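Side-chain contacts in lectin (PDB 4HR6), which binds galactosides through beta-trefoil domains and is a nontoxic, three-chain snake gourd seed homologue of type II ribosome-inactivating proteins: residues C149-D154 with W160-V165; E170-L175 with R182-R187. One frame throughout, in Å; residues are numbered along the deposited sequence.

Contact 1. Residues C149-D154 with W160-V165; sequences CLEATD and WLEECV
Thr-153 and Trp-160 meet at about a right angle, the threonine branches resting on one face of the indole. CG2 lies 3.7 Å from the centroid of the five-membered ring of Trp-160, 30° off its normal, a CH-pi contact, while OG1 of Thr-153 stands over the six-membered part, 3.3 Å from CH2 of Trp-160. The indole arrives there because its CG sits between the backbone N and carbonyl carbon (chi1 54°), which swings the ring across to Thr-153 on the partner strand. NE1 of Trp-160 steadies the ring's rotation, donating in the ring plane to the anti lone pair of Glu-162 OE1 at 2.8 Å; Glu-162 reaches it by bending at chi2. Lys-245 adds a cation-pi contact to the indole. Glu-151, extended instead, passes obliquely beside the CB and CG of Glu-162, and its OE1 is held by Gln-171 and Lys-168. At the other end the disulfide joins SG of Cys-149 to SG of Cys-164 at 2.0 Å, with chi3 of 104°. Leu-150 and Leu-161 meet on the reverse face, CD2 to CD2 at 4.0 Å. Paired backbone bonds at Cys-149/Glu-162 and Glu-151/Trp-160 identify an antiparallel beta hairpin, disulfide-closed as in ricin-type beta-trefoil lectin domains.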
# COMPACT_ATOMS: atom_id res chain seq x y z
N CYS C 149 -3.37 -16.98 6.94
CA CYS C 149 -4.44 -16.18 6.33
C CYS C 149 -5.68 -16.10 7.24
O CYS C 149 -6.09 -17.11 7.82
CB CYS C 149 -4.87 -16.83 5.02
SG CYS C 149 -3.81 -16.56 3.57
N LEU C 150 -6.29 -14.91 7.33
CA LEU C 150 -7.59 -14.75 7.99
C LEU C 150 -8.65 -15.56 7.29
O LEU C 150 -8.84 -15.44 6.08
CB LEU C 150 -8.07 -13.30 8.00
CG LEU C 150 -7.71 -12.37 9.14
CD1 LEU C 150 -8.54 -11.11 8.96
CD2 LEU C 150 -7.98 -12.97 10.51
N GLU C 151 -9.36 -16.39 8.06
CA GLU C 151 -10.44 -17.19 7.52
C GLU C 151 -11.78 -16.91 8.23
O GLU C 151 -11.84 -16.72 9.46
CB GLU C 151 -10.08 -18.67 7.60
CG GLU C 151 -10.96 -19.54 6.72
CD GLU C 151 -10.49 -20.97 6.70
OE1 GLU C 151 -9.40 -21.22 6.15
OE2 GLU C 151 -11.20 -21.84 7.24
N ALA C 152 -12.84 -16.85 7.44
CA ALA C 152 -14.21 -16.77 7.96
C ALA C 152 -14.63 -18.20 8.31
O ALA C 152 -14.78 -19.03 7.40
CB ALA C 152 -15.15 -16.18 6.92
N THR C 153 -14.77 -18.47 9.60
CA THR C 153 -15.11 -19.81 10.10
C THR C 153 -16.57 -19.95 10.60
O THR C 153 -17.31 -18.96 10.73
CB THR C 153 -14.17 -20.19 11.25
OG1 THR C 153 -14.28 -19.21 12.29
CG2 THR C 153 -12.72 -20.27 10.76
N ASP C 154 -16.95 -21.20 10.89
CA ASP C 154 -18.24 -21.53 11.50
C ASP C 154 -19.41 -20.95 10.72
O ASP C 154 -20.19 -20.14 11.24
CB ASP C 154 -18.27 -21.05 12.96
CG ASP C 154 -17.27 -21.78 13.84
OD1 ASP C 154 -16.93 -22.93 13.51
OD2 ASP C 154 -16.84 -21.23 14.87
N TRP C 160 -10.54 -16.43 12.36
CA TRP C 160 -9.19 -16.56 12.91
C TRP C 160 -8.20 -16.96 11.80
O TRP C 160 -8.56 -17.07 10.63
CB TRP C 160 -9.15 -17.59 14.06
CG TRP C 160 -9.71 -18.94 13.72
CD1 TRP C 160 -9.16 -19.88 12.90
CD2 TRP C 160 -10.94 -19.50 14.20
NE1 TRP C 160 -9.98 -20.99 12.82
CE2 TRP C 160 -11.07 -20.78 13.62
CE3 TRP C 160 -11.94 -19.04 15.07
CZ2 TRP C 160 -12.17 -21.61 13.88
CZ3 TRP C 160 -13.02 -19.86 15.32
CH2 TRP C 160 -13.13 -21.13 14.73
N LEU C 161 -6.96 -17.20 12.20
CA LEU C 161 -5.90 -17.56 11.26
C LEU C 161 -5.81 -19.06 10.97
O LEU C 161 -5.75 -19.89 11.88
CB LEU C 161 -4.56 -17.03 11.77
CG LEU C 161 -4.51 -15.50 11.77
CD1 LEU C 161 -3.31 -15.00 12.56
CD2 LEU C 161 -4.49 -14.98 10.35
N GLU C 162 -5.84 -19.37 9.69
CA GLU C 162 -5.63 -20.72 9.20
C GLU C 162 -4.50 -20.65 8.18
O GLU C 162 -4.05 -19.57 7.80
CB GLU C 162 -6.92 -21.22 8.55
CG GLU C 162 -8.04 -21.49 9.55
CD GLU C 162 -7.76 -22.70 10.44
OE1 GLU C 162 -8.13 -22.67 11.64
OE2 GLU C 162 -7.17 -23.69 9.94
N GLU C 163 -4.01 -21.82 7.76
CA GLU C 163 -3.02 -21.91 6.72
C GLU C 163 -3.65 -21.44 5.43
O GLU C 163 -4.76 -21.86 5.09
CB GLU C 163 -2.53 -23.36 6.56
CG GLU C 163 -1.09 -23.49 6.09
CD GLU C 163 -0.07 -23.22 7.19
OE1 GLU C 163 0.88 -22.45 6.95
OE2 GLU C 163 -0.22 -23.77 8.30
N CYS C 164 -2.93 -20.60 4.69
CA CYS C 164 -3.42 -20.09 3.42
C CYS C 164 -3.59 -21.20 2.41
O CYS C 164 -2.73 -22.07 2.31
CB CYS C 164 -2.45 -19.06 2.84
SG CYS C 164 -2.18 -17.67 3.93
N VAL C 165 -4.68 -21.15 1.66
CA VAL C 165 -4.96 -22.11 0.61
C VAL C 165 -5.51 -21.34 -0.59
O VAL C 165 -6.61 -20.80 -0.52
CB VAL C 165 -5.98 -23.18 1.05
CG1 VAL C 165 -6.08 -24.28 -0.00
CG2 VAL C 165 -5.62 -23.76 2.41

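Contact 2. Residues E170-L175 with R182-R187; sequences EQSWAL and RVDDNR
This is a short antiparallel beta-hairpin contact in the second ricin-type beta-trefoil lectin domain, extended by a side-chain polar network. Strands 173-175 and 181-183 form one side of a four-stranded sheet in which 173-175 also pairs with strand 138-143. The pairing rests on two backbone bonds between Ala-174 and Arg-182, and Ala-174 N to Arg-182 O measures 2.8 Å with an N-H...O angle of 165°. Next to this pair, Asp-184 N donates to Ser-172 O, and the side chains of the same two residues add a second link. With OG of Ser-172 and CG of Asp-184 each anti to its own backbone N (chi1 174° and -176°), the hydroxyl donates to Asp-184 OD2 at 2.8 Å, approaching from above the carboxylate plane. The same OD2 forms a salt bridge with Arg-169, so two donors share this oxygen. On the face turned to strand 189-194, CZ3 of Trp-173 packs obliquely against CG2 of Val-183 at 3.7 Å, while the indole NE1 donates to Leu-150 O. Arg-182 runs extended away from Ala-174 toward Thr-180 and Asp-178, its NH1 also donating to Arg-187 O. Arg-187 bends back at chi2 and grips Asp-184 side-on: NE donates to the backbone O of Asp-184 at 2.9 Å, and NH2 makes a salt bridge to Asp-184 OD1 at 2.7 Å. With NH1 also bonded to Tyr-176 OH, the guanidinium lies face-on to Ala-174, whose CB stands 3.9 Å above the plane, over the centre of the group.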
# COMPACT_ATOMS: atom_id res chain seq x y z
N GLU C 170 -13.39 -18.94 1.76
CA GLU C 170 -13.53 -18.40 3.12
C GLU C 170 -12.38 -17.48 3.50
O GLU C 170 -12.45 -16.79 4.51
CB GLU C 170 -13.58 -19.54 4.15
CG GLU C 170 -14.81 -20.44 4.09
CD GLU C 170 -14.78 -21.44 2.95
OE1 GLU C 170 -13.68 -21.87 2.54
OE2 GLU C 170 -15.86 -21.80 2.45
N GLN C 171 -11.31 -17.51 2.70
CA GLN C 171 -10.12 -16.70 2.92
C GLN C 171 -10.10 -15.42 2.06
O GLN C 171 -9.11 -14.69 2.07
CB GLN C 171 -8.86 -17.55 2.67
CG GLN C 171 -8.71 -18.67 3.70
CD GLN C 171 -7.35 -19.35 3.69
OE1 GLN C 171 -6.61 -19.25 2.71
NE2 GLN C 171 -7.03 -20.05 4.78
N SER C 172 -11.20 -15.16 1.35
CA SER C 172 -11.29 -14.01 0.46
C SER C 172 -12.18 -12.92 1.04
O SER C 172 -13.34 -13.17 1.43
CB SER C 172 -11.77 -14.45 -0.92
OG SER C 172 -11.99 -13.32 -1.76
N TRP C 173 -11.62 -11.71 1.10
CA TRP C 173 -12.23 -10.56 1.75
C TRP C 173 -12.37 -9.41 0.76
O TRP C 173 -11.56 -9.26 -0.17
CB TRP C 173 -11.39 -10.12 2.93
CG TRP C 173 -11.20 -11.23 3.92
CD1 TRP C 173 -10.17 -12.12 3.97
CD2 TRP C 173 -12.10 -11.60 4.97
NE1 TRP C 173 -10.36 -13.01 5.00
CE2 TRP C 173 -11.54 -12.71 5.63
CE3 TRP C 173 -13.33 -11.09 5.41
CZ2 TRP C 173 -12.16 -13.33 6.72
CZ3 TRP C 173 -13.94 -11.70 6.50
CH2 TRP C 173 -13.36 -12.81 7.14
N ALA C 174 -13.40 -8.60 0.97
CA ALA C 174 -13.67 -7.47 0.12
C ALA C 174 -13.59 -6.21 0.94
O ALA C 174 -14.31 -6.06 1.93
CB ALA C 174 -15.03 -7.62 -0.52
N LEU C 175 -12.69 -5.31 0.53
CA LEU C 175 -12.48 -4.04 1.21
C LEU C 175 -13.29 -2.93 0.53
O LEU C 175 -13.07 -2.60 -0.64
CB LEU C 175 -11.00 -3.68 1.22
CG LEU C 175 -10.07 -4.45 2.17
CD1 LEU C 175 -10.25 -5.96 2.09
CD2 LEU C 175 -8.63 -4.08 1.87
N ARG C 182 -15.44 -7.04 4.32
CA ARG C 182 -16.59 -7.90 4.15
C ARG C 182 -16.25 -9.28 3.64
O ARG C 182 -15.28 -9.47 2.91
CB ARG C 182 -17.58 -7.25 3.19
CG ARG C 182 -17.98 -5.87 3.65
CD ARG C 182 -19.23 -5.38 2.96
NE ARG C 182 -19.53 -4.02 3.42
CZ ARG C 182 -20.70 -3.41 3.25
NH1 ARG C 182 -21.70 -4.03 2.62
NH2 ARG C 182 -20.87 -2.18 3.71
N VAL C 183 -17.10 -10.24 4.02
CA VAL C 183 -16.96 -11.63 3.59
C VAL C 183 -17.29 -11.62 2.10
O VAL C 183 -18.31 -11.07 1.68
CB VAL C 183 -17.89 -12.57 4.39
CG1 VAL C 183 -17.79 -14.00 3.89
CG2 VAL C 183 -17.52 -12.52 5.87
N ASP C 184 -16.41 -12.20 1.30
CA ASP C 184 -16.48 -12.03 -0.13
C ASP C 184 -17.75 -12.68 -0.67
O ASP C 184 -18.45 -12.08 -1.48
CB ASP C 184 -15.23 -12.61 -0.81
CG ASP C 184 -15.20 -12.39 -2.30
OD1 ASP C 184 -15.86 -11.45 -2.79
OD2 ASP C 184 -14.49 -13.14 -2.98
N ASP C 185 -18.04 -13.89 -0.19
CA ASP C 185 -19.25 -14.63 -0.58
C ASP C 185 -20.55 -14.04 -0.01
O ASP C 185 -21.62 -14.34 -0.53
CB ASP C 185 -19.14 -16.11 -0.18
CG ASP C 185 -18.33 -16.94 -1.17
OD1 ASP C 185 -17.88 -16.41 -2.21
OD2 ASP C 185 -18.15 -18.15 -0.91
N ASN C 186 -20.45 -13.22 1.03
CA ASN C 186 -21.64 -12.58 1.63
C ASN C 186 -21.38 -11.13 2.06
O ASN C 186 -20.86 -10.87 3.14
CB ASN C 186 -22.11 -13.42 2.82
CG ASN C 186 -23.52 -13.06 3.29
OD1 ASN C 186 -24.04 -11.99 2.98
ND2 ASN C 186 -24.13 -13.96 4.04
N ARG C 187 -21.80 -10.18 1.22
CA ARG C 187 -21.46 -8.76 1.43
C ARG C 187 -22.34 -8.06 2.47
O ARG C 187 -22.17 -6.87 2.70
CB ARG C 187 -21.53 -8.00 0.10
CG ARG C 187 -20.67 -8.58 -1.02
CD ARG C 187 -19.18 -8.55 -0.69
NE ARG C 187 -18.41 -9.24 -1.72
CZ ARG C 187 -18.01 -8.71 -2.87
NH1 ARG C 187 -18.27 -7.44 -3.17
NH2 ARG C 187 -17.33 -9.46 -3.74
O HOH W 1 -15.76 -15.28 1.82

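How the contacts relate
The two contacts are successive hairpins of one trefoil domain, in different sheets, with centres about 12 Å apart. Both are partly buried, but contact 1 lies farther from the chain centre, about 24 Å against 16 Å. Its chemistry combines a covalent cross-link, an indole face and three beta bridges; contact 2 has only two bridges and relies more on charged and hydroxyl groups beside the paired backbone. Gln-171 joins them, with NE2 to Glu-163 O and OE1 to Val-165 N both at 2.9 Å, probable hydrogen bonds. The two indoles differ in burial: Trp-160 is partly exposed, whereas buried Trp-173 packs its CZ2 against Ala-152 N.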